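Local coordinates for penicillin-binding protein 2B (Streptococcus pneumoniae, PDB 2WAD) that probably forms peptide cross-links between adjacent glycan strands of cell wall peptidoglycan, as a penicillin-binding transpeptidase of the elongasome, at residues S85-A90 against H290-S295; T91-I96 against Q180-G185; V388-I393 against A529-T534; Q411-V414 against P420-S423; A533-N538 against I583-F588. All blocks are in the same frame, centred on the assembly; numbering follows the deposited sequence.

Overall arrangement
The five contacts form two groups at opposite ends of an elongated chain. Interactions 1 and 2 lie in the N-terminal dimerisation domain, with centres about 13 Å apart. They meet where Met88 CB touches Leu93 CD1 at 3.8 Å. Interaction 1 carries two ligands of a surface zinc ion. Interactions 3, 4 and 5 lie in the transpeptidase domain, and the centre of interaction 3 is about 67 Å from that of interaction 1. Interactions 3 and 5 share helix 525-536 and touch through Ala390 CB and Phe588 CE1, 3.7 Å apart. Lys389 of interaction 3 approaches the inferred nucleophile Ser386 to about 3 Å between side chains. In interaction 4, the side chain of Ile421 lies about 10 Å from that of Ser386.

Interaction 1 (S85-A90 against H290-S295); sequences SNKMTA and HGDMES. Unlike the reference sequence in segment 290-295: His290 (reference Tyr), Asp292 (reference Asn). With ZN (zinc ion), chain D.
Asn86 and Lys87 reach across to Gly291 and Asp292 from a type I beta turn, Ser85 to Met88. The partner segment leads into the edge strand 293-298 and carries part of a zinc site. Ser85 opens the turn. Ser85 OG accepts the backbone N-H of Lys87 at 3.2 Å, which makes an ST turn. Asn86 follows with CG wedged between its own backbone N and carbonyl carbon (chi1 57°). This sends the amide toward Gly291. Asn86 ND2 donates to Gly291 O at 2.7 Å, nearly straight at 161°, and the oxygen lies almost in the amide plane. The other end of the amide, Asn86 OD1, accepts from a water at 2.7 Å. That water accepts in turn from Lys87 NZ and from Met293 N, so it ties both segments together. The Lys87 chain bends at its last two torsions and runs roughly perpendicular to the Asp292 side chain. A salt bridge from Lys87 NZ to Asp292 OD1 is modelled, but OD1 sits too close to the lysine chain and its place is less sure. Met88 packs on helix 90-100, against Leu93 and Ile96. Thr89 is the N-cap of that helix and its OG1 accepts from Asp92 N. Asp292 and His290 both differ from the reference sequence. Both hold the zinc ion, with Asp288 as a third ligand from the protein. The metal is bound by His290 ND1 at 2.3 Å and by Asp292 OD2 at 2.0 Å.

Interaction 2 (T91-I96 against Q180-G185); sequences TDLKEI and QLNAVG. Unlike the reference sequence in segment 91-96: Ile96 (reference Thr).
This is a buried, largely apolar helix-to-helix contact in the N-terminal dimerisation domain, made by Leu93 and Ile96 of helix 90-100 on Leu181 and Asn182 of helix 169-182. No hydrogen bond joins the two segments. Leu93 and Ile96 are three residues apart, so they project from one face of their helix, and both point toward the partner. Leu181 answers from the other helix and touches both of them. Leu181 CB meets Leu93 CG at 4.1 Å, and the two leucine side chains run antiparallel alongside each other. The chain of Leu181 keeps CG beside the backbone N (chi1 -52°), and from there one methyl reaches further across. Leu181 CD1 touches Ile96 CG2 at 3.9 Å. The same Leu181 CD1 lies 3.6 Å from the backbone oxygen Leu93 O, so it rests on the helix backbone as well. One branch of Leu93 goes to the polar neighbour. Leu93 CD2 comes within 3.4 Å of Asn182 OD1, and these two side chains are roughly perpendicular. The first two torsions of Leu93 (-97° and 23°) are unusual for leucine. Phe82 of strand 72-83 touches both leucines. Phe178 adds further cover to Leu93, and Ile192 touches Leu181. The arrangement is a small leucine and isoleucine core between two helices, with Phe82 packed against both leucines, and it belongs to the N-terminal part of a two-domain penicillin-binding protein.

Interaction 3 (V388-I393 against A529-T534); sequences VKAATI and AQYVAT
The contact belongs to what is probably the SxxK element of the transpeptidase fold, where Val388, Ala390 and Ala391 meet the end of Tyr531. Ser386, the inferred acyl-ester nucleophile, and Lys389 fit this motif at the start of helix 389-398. Lys389 turns away from Tyr531, and its NZ bonds to Ser386 OG and Asn445 OD1. Tyr531 reaches over from helix 525-536 with CG anti to the backbone N (chi1 150°). Tyr531 OH lies 3.3 Å from Ala390 CB, which sits at the ring edge near the ring plane. The same Tyr531 OH is 3.5 Å from Val388 CA. Ala391 CB approaches CE1 of Tyr531 obliquely at 4.1 Å. The small alanines probably let the ring end come close to the helix backbone. The phenol hydrogen bonds to the carbonyl oxygen of Val387, so its polar end is satisfied beside the nucleophile's turn. The axes of the short helical segments 389-393 and 529-534 approach to 11.4 Å and make an angle of 58°. Around them, Tyr485 meets the Tyr531 ring edge to face. Phe482 of helix 471-484 touches Ala391, and strand 645-650 lies behind helix 525-536, with Ala646 against Val532 and Ala533.

Interaction 4 (Q411-V414 against P420-S423); sequences QPIV and PIYS. Unlike the reference sequence in segment 411-414: Pro412 (reference Ser). Unlike the reference sequence in segment 420-423: Tyr422 (reference Asn).
Tyr422 packs against Pro412 beside the single antiparallel bridge between Ile413 and Ile421. The tyrosine CB leaves its backbone to one side, and CG stands beside the backbone N (chi1 -62°). That turn brings CD1 and CE1 back toward the proline. Next along the ring, Tyr422 CD1 lies 3.9 Å from Pro412 CB. Tyr422 CE1 comes nearer and meets both Pro412 CB and Pro412 CG at 3.5 Å. Tyr422 CZ is still within 4.0 Å of Pro412 CB. The approach is oblique to the ring. Both residues differ from the reference sequence. On the same side of the bridge, Val414 and Pro420 pack flank to flank with a shared direction. The isoleucines project from the other side, and the CB atoms of Ile413 and Ile421 are 4.1 Å apart. The bridge itself is a hydrogen-bonded pair. Ile413 N donates to Ile421 O at 3.0 Å, and Ile421 N returns a bond to Ile413 O at 2.9 Å. A water also donates to Ile421 O and to Gln411 O. Tyr422 O accepts from Asn445 ND2, and Ser423 OG bonds to Asn445 N. Ile413 rests on helix 445-455. This is a hairpin-like turning of the chain, with only a short bridge, in the region between strands 408-410 and 432-434. It reaches the surroundings of the active site through Asn445, the last residue of the likely SxN motif.

Interaction 5 (A533-N538 against I583-F588); sequences ATIANN and ILHQGF
His585 makes the one hydrogen bond between the segments, to the main-chain oxygen of Ile535. His585 NE2 donates to Ile535 O at 2.7 Å with an angle of 169°. The oxygen lies at the ring edge and in the ring plane. Relative to the carbonyl, the donor stands 45° out of its plane and not on a lone pair. Ile535 O also accepts from Asn538 N at 3.1 Å, from the opposite face. Two donors therefore grip one oxygen. The second bond is part of a Schellman motif that ends helix 525-536, with Asn538 as the C-prime residue at positive phi. His585 of helix 578-593 thus bonds to the same turn that closes the other helix. These two helices belong to the transpeptidase domain, near strand 634-638 of its central antiparallel sheet. The apolar contacts all start from Ile535. Ile535 CG2 lies beside the imidazole, 3.6 Å from His585 CD2, and the two side chains pass head to tail. With CG1 placed beside the backbone N (chi1 -64°), the other branch runs on to the next aromatic. There Ile535 CD1 meets Phe588 CZ at 3.9 Å, with the two side chains nearly square to one another. Tyr637 of strand 634-638 touches both Ile535 and Phe588. Phe588 also packs on Ala390, one residue after Lys389 of the likely SxxK motif. The backbone of Phe588 hydrogen bonds to Gly614, which precedes Lys615 of the likely KTG motif.

Interaction 1 (S85-A90 against H290-S295)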
# COMPACT_ATOMS: atom_id res chain seq x y z
N SER A 85 -11.42 -24.45 -31.85
CA SER A 85 -10.63 -25.14 -32.86
C SER A 85 -10.25 -24.17 -33.96
O SER A 85 -11.03 -23.28 -34.31
CB SER A 85 -11.45 -26.29 -33.45
OG SER A 85 -10.87 -26.79 -34.64
N ASN A 86 -9.05 -24.34 -34.52
CA ASN A 86 -8.57 -23.52 -35.63
C ASN A 86 -9.47 -23.63 -36.86
O ASN A 86 -9.37 -22.83 -37.79
CB ASN A 86 -7.12 -23.88 -35.98
CG ASN A 86 -6.95 -25.36 -36.32
OD1 ASN A 86 -7.58 -26.23 -35.72
ND2 ASN A 86 -6.10 -25.64 -37.30
N LYS A 87 -10.37 -24.60 -36.85
CA LYS A 87 -11.20 -24.88 -38.02
C LYS A 87 -12.65 -24.38 -37.99
O LYS A 87 -13.33 -24.35 -39.02
CB LYS A 87 -11.12 -26.37 -38.37
CG LYS A 87 -9.73 -26.79 -38.87
CD LYS A 87 -9.71 -28.25 -39.37
CE LYS A 87 -10.47 -29.23 -38.46
NZ LYS A 87 -9.67 -30.12 -37.54
N MET A 88 -13.11 -23.92 -36.83
CA MET A 88 -14.43 -23.31 -36.70
C MET A 88 -14.59 -22.02 -37.50
O MET A 88 -13.89 -21.05 -37.26
CB MET A 88 -14.74 -23.04 -35.23
CG MET A 88 -15.07 -24.31 -34.47
SD MET A 88 -14.93 -24.07 -32.71
CE MET A 88 -15.63 -25.61 -32.12
N THR A 89 -15.50 -22.01 -38.46
CA THR A 89 -15.82 -20.78 -39.17
C THR A 89 -16.63 -19.89 -38.22
O THR A 89 -16.95 -20.30 -37.11
CB THR A 89 -16.64 -21.03 -40.45
OG1 THR A 89 -17.82 -21.77 -40.13
CG2 THR A 89 -15.82 -21.79 -41.51
N ALA A 90 -16.94 -18.66 -38.65
CA ALA A 90 -17.78 -17.77 -37.86
C ALA A 90 -19.21 -18.34 -37.83
O ALA A 90 -19.95 -18.16 -36.87
CB ALA A 90 -17.77 -16.38 -38.47
N HIS A 290 -3.02 -30.71 -43.29
CA HIS A 290 -4.12 -29.80 -43.58
C HIS A 290 -4.28 -28.81 -42.43
O HIS A 290 -5.04 -27.85 -42.54
CB HIS A 290 -5.42 -30.57 -43.79
CG HIS A 290 -5.27 -31.81 -44.61
ND1 HIS A 290 -5.58 -33.07 -44.12
CD2 HIS A 290 -4.83 -32.00 -45.87
CE1 HIS A 290 -5.34 -33.97 -45.06
NE2 HIS A 290 -4.88 -33.35 -46.13
N GLY A 291 -3.58 -29.04 -41.33
CA GLY A 291 -3.75 -28.19 -40.16
C GLY A 291 -4.76 -28.74 -39.16
O GLY A 291 -5.19 -28.04 -38.25
N ASP A 292 -5.13 -29.99 -39.32
CA ASP A 292 -6.09 -30.62 -38.43
C ASP A 292 -5.37 -31.10 -37.17
O ASP A 292 -4.34 -31.76 -37.28
CB ASP A 292 -6.78 -31.78 -39.17
CG ASP A 292 -7.65 -31.30 -40.31
OD1 ASP A 292 -8.47 -30.39 -40.07
OD2 ASP A 292 -7.55 -31.80 -41.45
N MET A 293 -5.90 -30.75 -36.00
CA MET A 293 -5.34 -31.27 -34.75
C MET A 293 -5.08 -32.78 -34.79
O MET A 293 -5.93 -33.56 -35.23
CB MET A 293 -6.19 -30.88 -33.53
CG MET A 293 -6.13 -31.87 -32.38
SD MET A 293 -6.49 -31.09 -30.80
CE MET A 293 -8.08 -30.31 -31.09
N GLU A 294 -3.90 -33.18 -34.34
CA GLU A 294 -3.51 -34.59 -34.38
C GLU A 294 -3.04 -35.11 -33.03
O GLU A 294 -3.12 -36.31 -32.77
CB GLU A 294 -2.38 -34.78 -35.39
CG GLU A 294 -2.25 -36.19 -35.89
CD GLU A 294 -1.17 -36.30 -36.94
OE1 GLU A 294 -0.12 -35.64 -36.73
OE2 GLU A 294 -1.38 -37.01 -37.94
N SER A 295 -2.57 -34.20 -32.17
CA SER A 295 -1.75 -34.57 -31.02
C SER A 295 -1.68 -33.42 -30.01
O SER A 295 -1.68 -32.24 -30.38
CB SER A 295 -0.34 -34.92 -31.50
OG SER A 295 0.32 -35.79 -30.60
ZN ZN D . -6.32 -33.32 -41.99
O HOH W 1 -8.04 -28.84 -35.72

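Interaction 2 (T91-I96 against Q180-G185)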
# COMPACT_ATOMS: atom_id res chain seq x y z
N THR A 91 -19.57 -19.01 -38.92
CA THR A 91 -20.83 -19.70 -39.04
C THR A 91 -20.97 -20.90 -38.09
O THR A 91 -21.99 -21.06 -37.42
CB THR A 91 -21.09 -20.02 -40.50
OG1 THR A 91 -21.13 -18.77 -41.21
CG2 THR A 91 -22.43 -20.74 -40.70
N ASP A 92 -19.93 -21.74 -38.01
CA ASP A 92 -19.87 -22.77 -36.98
C ASP A 92 -20.00 -22.16 -35.57
O ASP A 92 -20.58 -22.77 -34.65
CB ASP A 92 -18.57 -23.60 -37.08
CG ASP A 92 -18.40 -24.30 -38.43
OD1 ASP A 92 -19.40 -24.60 -39.11
OD2 ASP A 92 -17.25 -24.56 -38.83
N LEU A 93 -19.49 -20.96 -35.37
CA LEU A 93 -19.65 -20.30 -34.07
C LEU A 93 -21.09 -19.88 -33.75
O LEU A 93 -21.57 -20.02 -32.63
CB LEU A 93 -18.69 -19.13 -33.91
CG LEU A 93 -17.36 -19.34 -33.16
CD1 LEU A 93 -16.90 -20.78 -33.12
CD2 LEU A 93 -16.25 -18.43 -33.69
N LYS A 94 -21.77 -19.33 -34.76
CA LYS A 94 -23.15 -18.90 -34.62
C LYS A 94 -24.05 -20.11 -34.35
O LYS A 94 -24.96 -20.00 -33.54
CB LYS A 94 -23.62 -18.18 -35.89
CG LYS A 94 -23.03 -16.78 -36.05
CD LYS A 94 -23.83 -15.99 -37.07
CE LYS A 94 -23.90 -16.72 -38.39
NZ LYS A 94 -24.33 -15.83 -39.50
N GLU A 95 -23.80 -21.24 -35.01
CA GLU A 95 -24.58 -22.45 -34.75
C GLU A 95 -24.40 -22.96 -33.33
O GLU A 95 -25.36 -23.39 -32.70
CB GLU A 95 -24.28 -23.58 -35.74
CG GLU A 95 -24.42 -23.24 -37.22
CD GLU A 95 -25.84 -22.92 -37.66
OE1 GLU A 95 -26.79 -23.49 -37.08
OE2 GLU A 95 -26.01 -22.12 -38.60
N ILE A 96 -23.17 -22.88 -32.81
CA ILE A 96 -22.91 -23.26 -31.42
C ILE A 96 -23.54 -22.28 -30.41
O ILE A 96 -24.04 -22.71 -29.35
CB ILE A 96 -21.40 -23.43 -31.18
CG1 ILE A 96 -20.90 -24.65 -31.94
CG2 ILE A 96 -21.04 -23.52 -29.69
CD1 ILE A 96 -19.38 -24.69 -32.00
N GLN A 180 -18.59 -13.99 -27.06
CA GLN A 180 -17.87 -14.80 -26.08
C GLN A 180 -17.05 -15.91 -26.75
O GLN A 180 -15.88 -16.08 -26.43
CB GLN A 180 -18.86 -15.41 -25.10
CG GLN A 180 -19.67 -14.40 -24.29
CD GLN A 180 -18.84 -13.79 -23.19
OE1 GLN A 180 -18.31 -14.50 -22.33
NE2 GLN A 180 -18.71 -12.47 -23.22
N LEU A 181 -17.66 -16.68 -27.65
CA LEU A 181 -16.95 -17.77 -28.32
C LEU A 181 -15.83 -17.26 -29.22
O LEU A 181 -14.70 -17.76 -29.17
CB LEU A 181 -17.91 -18.68 -29.10
CG LEU A 181 -19.13 -19.24 -28.36
CD1 LEU A 181 -20.12 -19.79 -29.34
CD2 LEU A 181 -18.75 -20.28 -27.32
N ASN A 182 -16.14 -16.26 -30.04
CA ASN A 182 -15.17 -15.63 -30.93
C ASN A 182 -13.93 -15.09 -30.22
O ASN A 182 -12.84 -15.10 -30.79
CB ASN A 182 -15.81 -14.50 -31.73
CG ASN A 182 -15.18 -14.33 -33.08
OD1 ASN A 182 -14.81 -15.31 -33.74
ND2 ASN A 182 -15.07 -13.09 -33.53
N ALA A 183 -14.10 -14.64 -28.98
CA ALA A 183 -13.01 -14.04 -28.22
C ALA A 183 -11.92 -15.04 -27.80
O ALA A 183 -10.86 -14.63 -27.34
CB ALA A 183 -13.58 -13.34 -27.00
N VAL A 184 -12.18 -16.33 -27.95
CA VAL A 184 -11.28 -17.37 -27.44
C VAL A 184 -10.22 -17.70 -28.50
O VAL A 184 -10.57 -17.90 -29.66
CB VAL A 184 -12.08 -18.64 -27.12
CG1 VAL A 184 -11.18 -19.78 -26.64
CG2 VAL A 184 -13.17 -18.32 -26.10
N GLY A 185 -8.94 -17.72 -28.13
CA GLY A 185 -7.91 -18.04 -29.12
C GLY A 185 -7.99 -19.46 -29.66
O GLY A 185 -8.63 -20.32 -29.05

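Interaction 3 (V388-I393 against A529-T534)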
# COMPACT_ATOMS: atom_id res chain seq x y z
N VAL A 388 10.08 15.74 15.78
CA VAL A 388 11.16 15.79 14.81
C VAL A 388 12.42 16.49 15.30
O VAL A 388 13.38 16.59 14.54
CB VAL A 388 10.75 16.50 13.49
CG1 VAL A 388 9.50 15.85 12.85
CG2 VAL A 388 10.62 18.00 13.71
N LYS A 389 12.46 16.94 16.55
CA LYS A 389 13.56 17.78 17.00
C LYS A 389 14.94 17.12 16.96
O LYS A 389 15.96 17.78 16.77
CB LYS A 389 13.23 18.42 18.35
CG LYS A 389 12.19 19.52 18.19
CD LYS A 389 11.74 20.11 19.52
CE LYS A 389 10.74 21.23 19.25
NZ LYS A 389 10.12 21.89 20.44
N ALA A 390 14.97 15.80 17.10
CA ALA A 390 16.22 15.04 16.99
C ALA A 390 16.82 15.06 15.58
O ALA A 390 18.05 14.96 15.42
CB ALA A 390 15.99 13.61 17.40
N ALA A 391 15.98 15.19 14.56
CA ALA A 391 16.51 15.26 13.20
C ALA A 391 17.13 16.63 12.95
O ALA A 391 18.15 16.74 12.26
CB ALA A 391 15.44 14.90 12.14
N THR A 392 16.55 17.68 13.52
CA THR A 392 17.11 19.03 13.37
C THR A 392 18.46 19.20 14.03
O THR A 392 19.35 19.85 13.46
CB THR A 392 16.19 20.10 13.97
OG1 THR A 392 14.87 19.92 13.43
CG2 THR A 392 16.71 21.48 13.60
N ILE A 393 18.61 18.67 15.24
CA ILE A 393 19.90 18.59 15.89
C ILE A 393 20.89 17.81 15.03
O ILE A 393 22.06 18.18 14.91
CB ILE A 393 19.80 18.01 17.32
CG1 ILE A 393 18.88 18.89 18.18
CG2 ILE A 393 21.15 18.04 18.03
CD1 ILE A 393 18.53 18.29 19.56
N ALA A 529 7.13 6.61 11.85
CA ALA A 529 7.66 5.38 12.42
C ALA A 529 9.08 5.03 11.95
O ALA A 529 9.89 4.55 12.73
CB ALA A 529 6.74 4.19 12.19
N GLN A 530 9.36 5.21 10.66
CA GLN A 530 10.68 4.84 10.13
C GLN A 530 11.71 5.76 10.77
O GLN A 530 12.83 5.36 11.02
CB GLN A 530 10.75 5.05 8.60
CG GLN A 530 12.11 4.62 7.96
CD GLN A 530 12.04 4.70 6.44
OE1 GLN A 530 11.64 5.73 5.88
NE2 GLN A 530 12.33 3.58 5.77
N TYR A 531 11.32 7.00 11.04
CA TYR A 531 12.24 7.97 11.64
C TYR A 531 12.67 7.50 13.03
O TYR A 531 13.86 7.35 13.32
CB TYR A 531 11.62 9.37 11.61
CG TYR A 531 12.02 10.33 12.72
CD1 TYR A 531 13.35 10.72 12.87
CD2 TYR A 531 11.08 10.91 13.57
CE1 TYR A 531 13.74 11.61 13.84
CE2 TYR A 531 11.46 11.82 14.56
CZ TYR A 531 12.80 12.17 14.67
OH TYR A 531 13.23 13.05 15.64
N VAL A 532 11.70 7.20 13.90
CA VAL A 532 12.10 6.74 15.24
C VAL A 532 12.77 5.36 15.19
O VAL A 532 13.67 5.10 16.01
CB VAL A 532 10.97 6.78 16.29
CG1 VAL A 532 9.81 5.82 15.88
CG2 VAL A 532 11.53 6.35 17.64
N ALA A 533 12.39 4.51 14.23
CA ALA A 533 13.03 3.18 14.08
C ALA A 533 14.49 3.31 13.67
O ALA A 533 15.33 2.51 14.10
CB ALA A 533 12.29 2.29 13.08
N THR A 534 14.78 4.32 12.85
CA THR A 534 16.14 4.63 12.40
C THR A 534 17.04 5.02 13.58
O THR A 534 18.18 4.56 13.72
CB THR A 534 16.13 5.75 11.32
OG1 THR A 534 15.40 5.30 10.17
CG2 THR A 534 17.54 6.15 10.90

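Interaction 4 (Q411-V414 against P420-S423)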
# COMPACT_ATOMS: atom_id res chain seq x y z
N GLN A 411 16.22 30.93 25.28
CA GLN A 411 15.70 32.30 25.38
C GLN A 411 14.67 32.45 24.27
O GLN A 411 14.68 31.68 23.30
CB GLN A 411 16.83 33.31 25.17
CG GLN A 411 17.61 33.02 23.88
CD GLN A 411 18.90 33.81 23.74
OE1 GLN A 411 18.93 34.99 24.09
NE2 GLN A 411 19.96 33.17 23.25
N PRO A 412 13.76 33.43 24.40
CA PRO A 412 12.86 33.68 23.27
C PRO A 412 13.72 34.08 22.07
O PRO A 412 14.76 34.68 22.26
CB PRO A 412 12.00 34.87 23.71
CG PRO A 412 12.27 35.06 25.20
CD PRO A 412 13.57 34.38 25.51
N ILE A 413 13.29 33.76 20.85
CA ILE A 413 14.10 34.03 19.69
C ILE A 413 13.38 35.15 18.97
O ILE A 413 12.22 35.01 18.62
CB ILE A 413 14.16 32.83 18.72
CG1 ILE A 413 14.75 31.58 19.40
CG2 ILE A 413 14.80 33.23 17.40
CD1 ILE A 413 16.01 31.79 20.18
N VAL A 414 14.08 36.27 18.79
CA VAL A 414 13.45 37.47 18.24
C VAL A 414 14.18 37.95 16.99
O VAL A 414 15.31 38.45 17.09
CB VAL A 414 13.41 38.62 19.30
CG1 VAL A 414 12.61 39.79 18.73
CG2 VAL A 414 12.74 38.13 20.58
N PRO A 420 8.01 36.91 18.33
CA PRO A 420 9.01 36.21 19.12
C PRO A 420 8.64 34.73 19.23
O PRO A 420 7.45 34.41 19.28
CB PRO A 420 8.90 36.86 20.50
CG PRO A 420 8.19 38.12 20.30
CD PRO A 420 7.25 37.88 19.14
N ILE A 421 9.64 33.85 19.25
CA ILE A 421 9.40 32.41 19.35
C ILE A 421 9.70 31.92 20.76
O ILE A 421 10.80 32.16 21.28
CB ILE A 421 10.28 31.61 18.34
CG1 ILE A 421 9.86 31.89 16.89
CG2 ILE A 421 10.20 30.13 18.61
CD1 ILE A 421 11.06 31.86 15.94
N TYR A 422 8.74 31.19 21.34
CA TYR A 422 8.85 30.62 22.69
C TYR A 422 8.66 29.11 22.66
O TYR A 422 8.21 28.55 21.64
CB TYR A 422 7.78 31.19 23.63
CG TYR A 422 7.86 32.68 23.85
CD1 TYR A 422 8.67 33.21 24.84
CD2 TYR A 422 7.15 33.56 23.05
CE1 TYR A 422 8.77 34.57 25.04
CE2 TYR A 422 7.25 34.93 23.24
CZ TYR A 422 8.05 35.43 24.24
OH TYR A 422 8.15 36.80 24.44
N SER A 423 8.95 28.45 23.78
CA SER A 423 8.67 27.04 23.94
C SER A 423 7.37 26.92 24.74
O SER A 423 6.78 27.93 25.09
CB SER A 423 9.82 26.35 24.68
OG SER A 423 10.97 26.30 23.85
O HOH W 2 12.68 30.19 22.48

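Interaction 5 (A533-N538 against I583-F588)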
# COMPACT_ATOMS: atom_id res chain seq x y z
N ALA A 533 12.39 4.51 14.23
CA ALA A 533 13.03 3.18 14.08
C ALA A 533 14.49 3.31 13.67
O ALA A 533 15.33 2.51 14.10
CB ALA A 533 12.29 2.29 13.08
N THR A 534 14.78 4.32 12.85
CA THR A 534 16.14 4.63 12.40
C THR A 534 17.04 5.02 13.58
O THR A 534 18.18 4.56 13.72
CB THR A 534 16.13 5.75 11.32
OG1 THR A 534 15.40 5.30 10.17
CG2 THR A 534 17.54 6.15 10.90
N ILE A 535 16.52 5.90 14.43
CA ILE A 535 17.18 6.21 15.70
C ILE A 535 17.41 4.94 16.53
O ILE A 535 18.50 4.69 17.05
CB ILE A 535 16.38 7.25 16.52
CG1 ILE A 535 16.34 8.58 15.76
CG2 ILE A 535 17.04 7.41 17.90
CD1 ILE A 535 15.43 9.66 16.33
N ALA A 536 16.38 4.12 16.62
CA ALA A 536 16.46 2.90 17.42
C ALA A 536 17.45 1.90 16.83
O ALA A 536 17.94 1.03 17.54
CB ALA A 536 15.06 2.27 17.54
N ASN A 537 17.75 2.00 15.53
CA ASN A 537 18.67 1.06 14.88
C ASN A 537 20.01 1.76 14.62
O ASN A 537 20.74 1.43 13.68
CB ASN A 537 18.03 0.58 13.57
CG ASN A 537 18.75 -0.61 12.96
OD1 ASN A 537 19.07 -1.56 13.65
ND2 ASN A 537 18.98 -0.57 11.64
N ASN A 538 20.29 2.76 15.44
CA ASN A 538 21.58 3.46 15.41
C ASN A 538 21.98 4.14 14.11
O ASN A 538 23.15 4.16 13.74
CB ASN A 538 22.69 2.56 15.95
CG ASN A 538 22.46 2.21 17.42
OD1 ASN A 538 22.14 3.07 18.23
ND2 ASN A 538 22.56 0.92 17.75
N ILE A 583 24.04 10.75 22.07
CA ILE A 583 23.40 11.92 22.64
C ILE A 583 21.90 11.92 22.35
O ILE A 583 21.11 12.18 23.24
CB ILE A 583 24.10 13.21 22.20
CG1 ILE A 583 25.46 13.27 22.88
CG2 ILE A 583 23.30 14.45 22.61
CD1 ILE A 583 26.54 14.02 22.07
N LEU A 584 21.49 11.59 21.13
CA LEU A 584 20.06 11.50 20.84
C LEU A 584 19.39 10.46 21.74
O LEU A 584 18.32 10.73 22.27
CB LEU A 584 19.79 11.16 19.38
CG LEU A 584 20.35 12.11 18.32
CD1 LEU A 584 19.94 11.64 16.90
CD2 LEU A 584 19.99 13.61 18.56
N HIS A 585 19.99 9.27 21.87
CA HIS A 585 19.51 8.20 22.75
C HIS A 585 19.35 8.61 24.23
O HIS A 585 18.43 8.16 24.90
CB HIS A 585 20.43 6.98 22.64
CG HIS A 585 20.26 6.18 21.38
ND1 HIS A 585 20.90 4.98 21.16
CD2 HIS A 585 19.51 6.40 20.28
CE1 HIS A 585 20.56 4.50 19.98
NE2 HIS A 585 19.70 5.34 19.42
N GLN A 586 20.25 9.47 24.72
CA GLN A 586 20.17 9.95 26.11
C GLN A 586 19.04 10.97 26.22
O GLN A 586 18.31 10.98 27.22
CB GLN A 586 21.52 10.54 26.57
CG GLN A 586 21.61 10.97 28.04
CD GLN A 586 21.52 9.81 29.04
OE1 GLN A 586 21.88 8.68 28.74
NE2 GLN A 586 21.04 10.10 30.25
N GLY A 587 18.86 11.81 25.21
CA GLY A 587 17.73 12.73 25.23
C GLY A 587 16.38 12.04 25.24
O GLY A 587 15.50 12.39 26.03
N PHE A 588 16.19 11.06 24.36
CA PHE A 588 14.93 10.30 24.32
C PHE A 588 14.72 9.52 25.61
O PHE A 588 13.59 9.23 26.02
CB PHE A 588 14.87 9.34 23.12
CG PHE A 588 14.44 9.98 21.82
CD1 PHE A 588 14.82 11.27 21.50
CD2 PHE A 588 13.64 9.28 20.91
CE1 PHE A 588 14.44 11.87 20.29
CE2 PHE A 588 13.24 9.89 19.71
CZ PHE A 588 13.65 11.18 19.41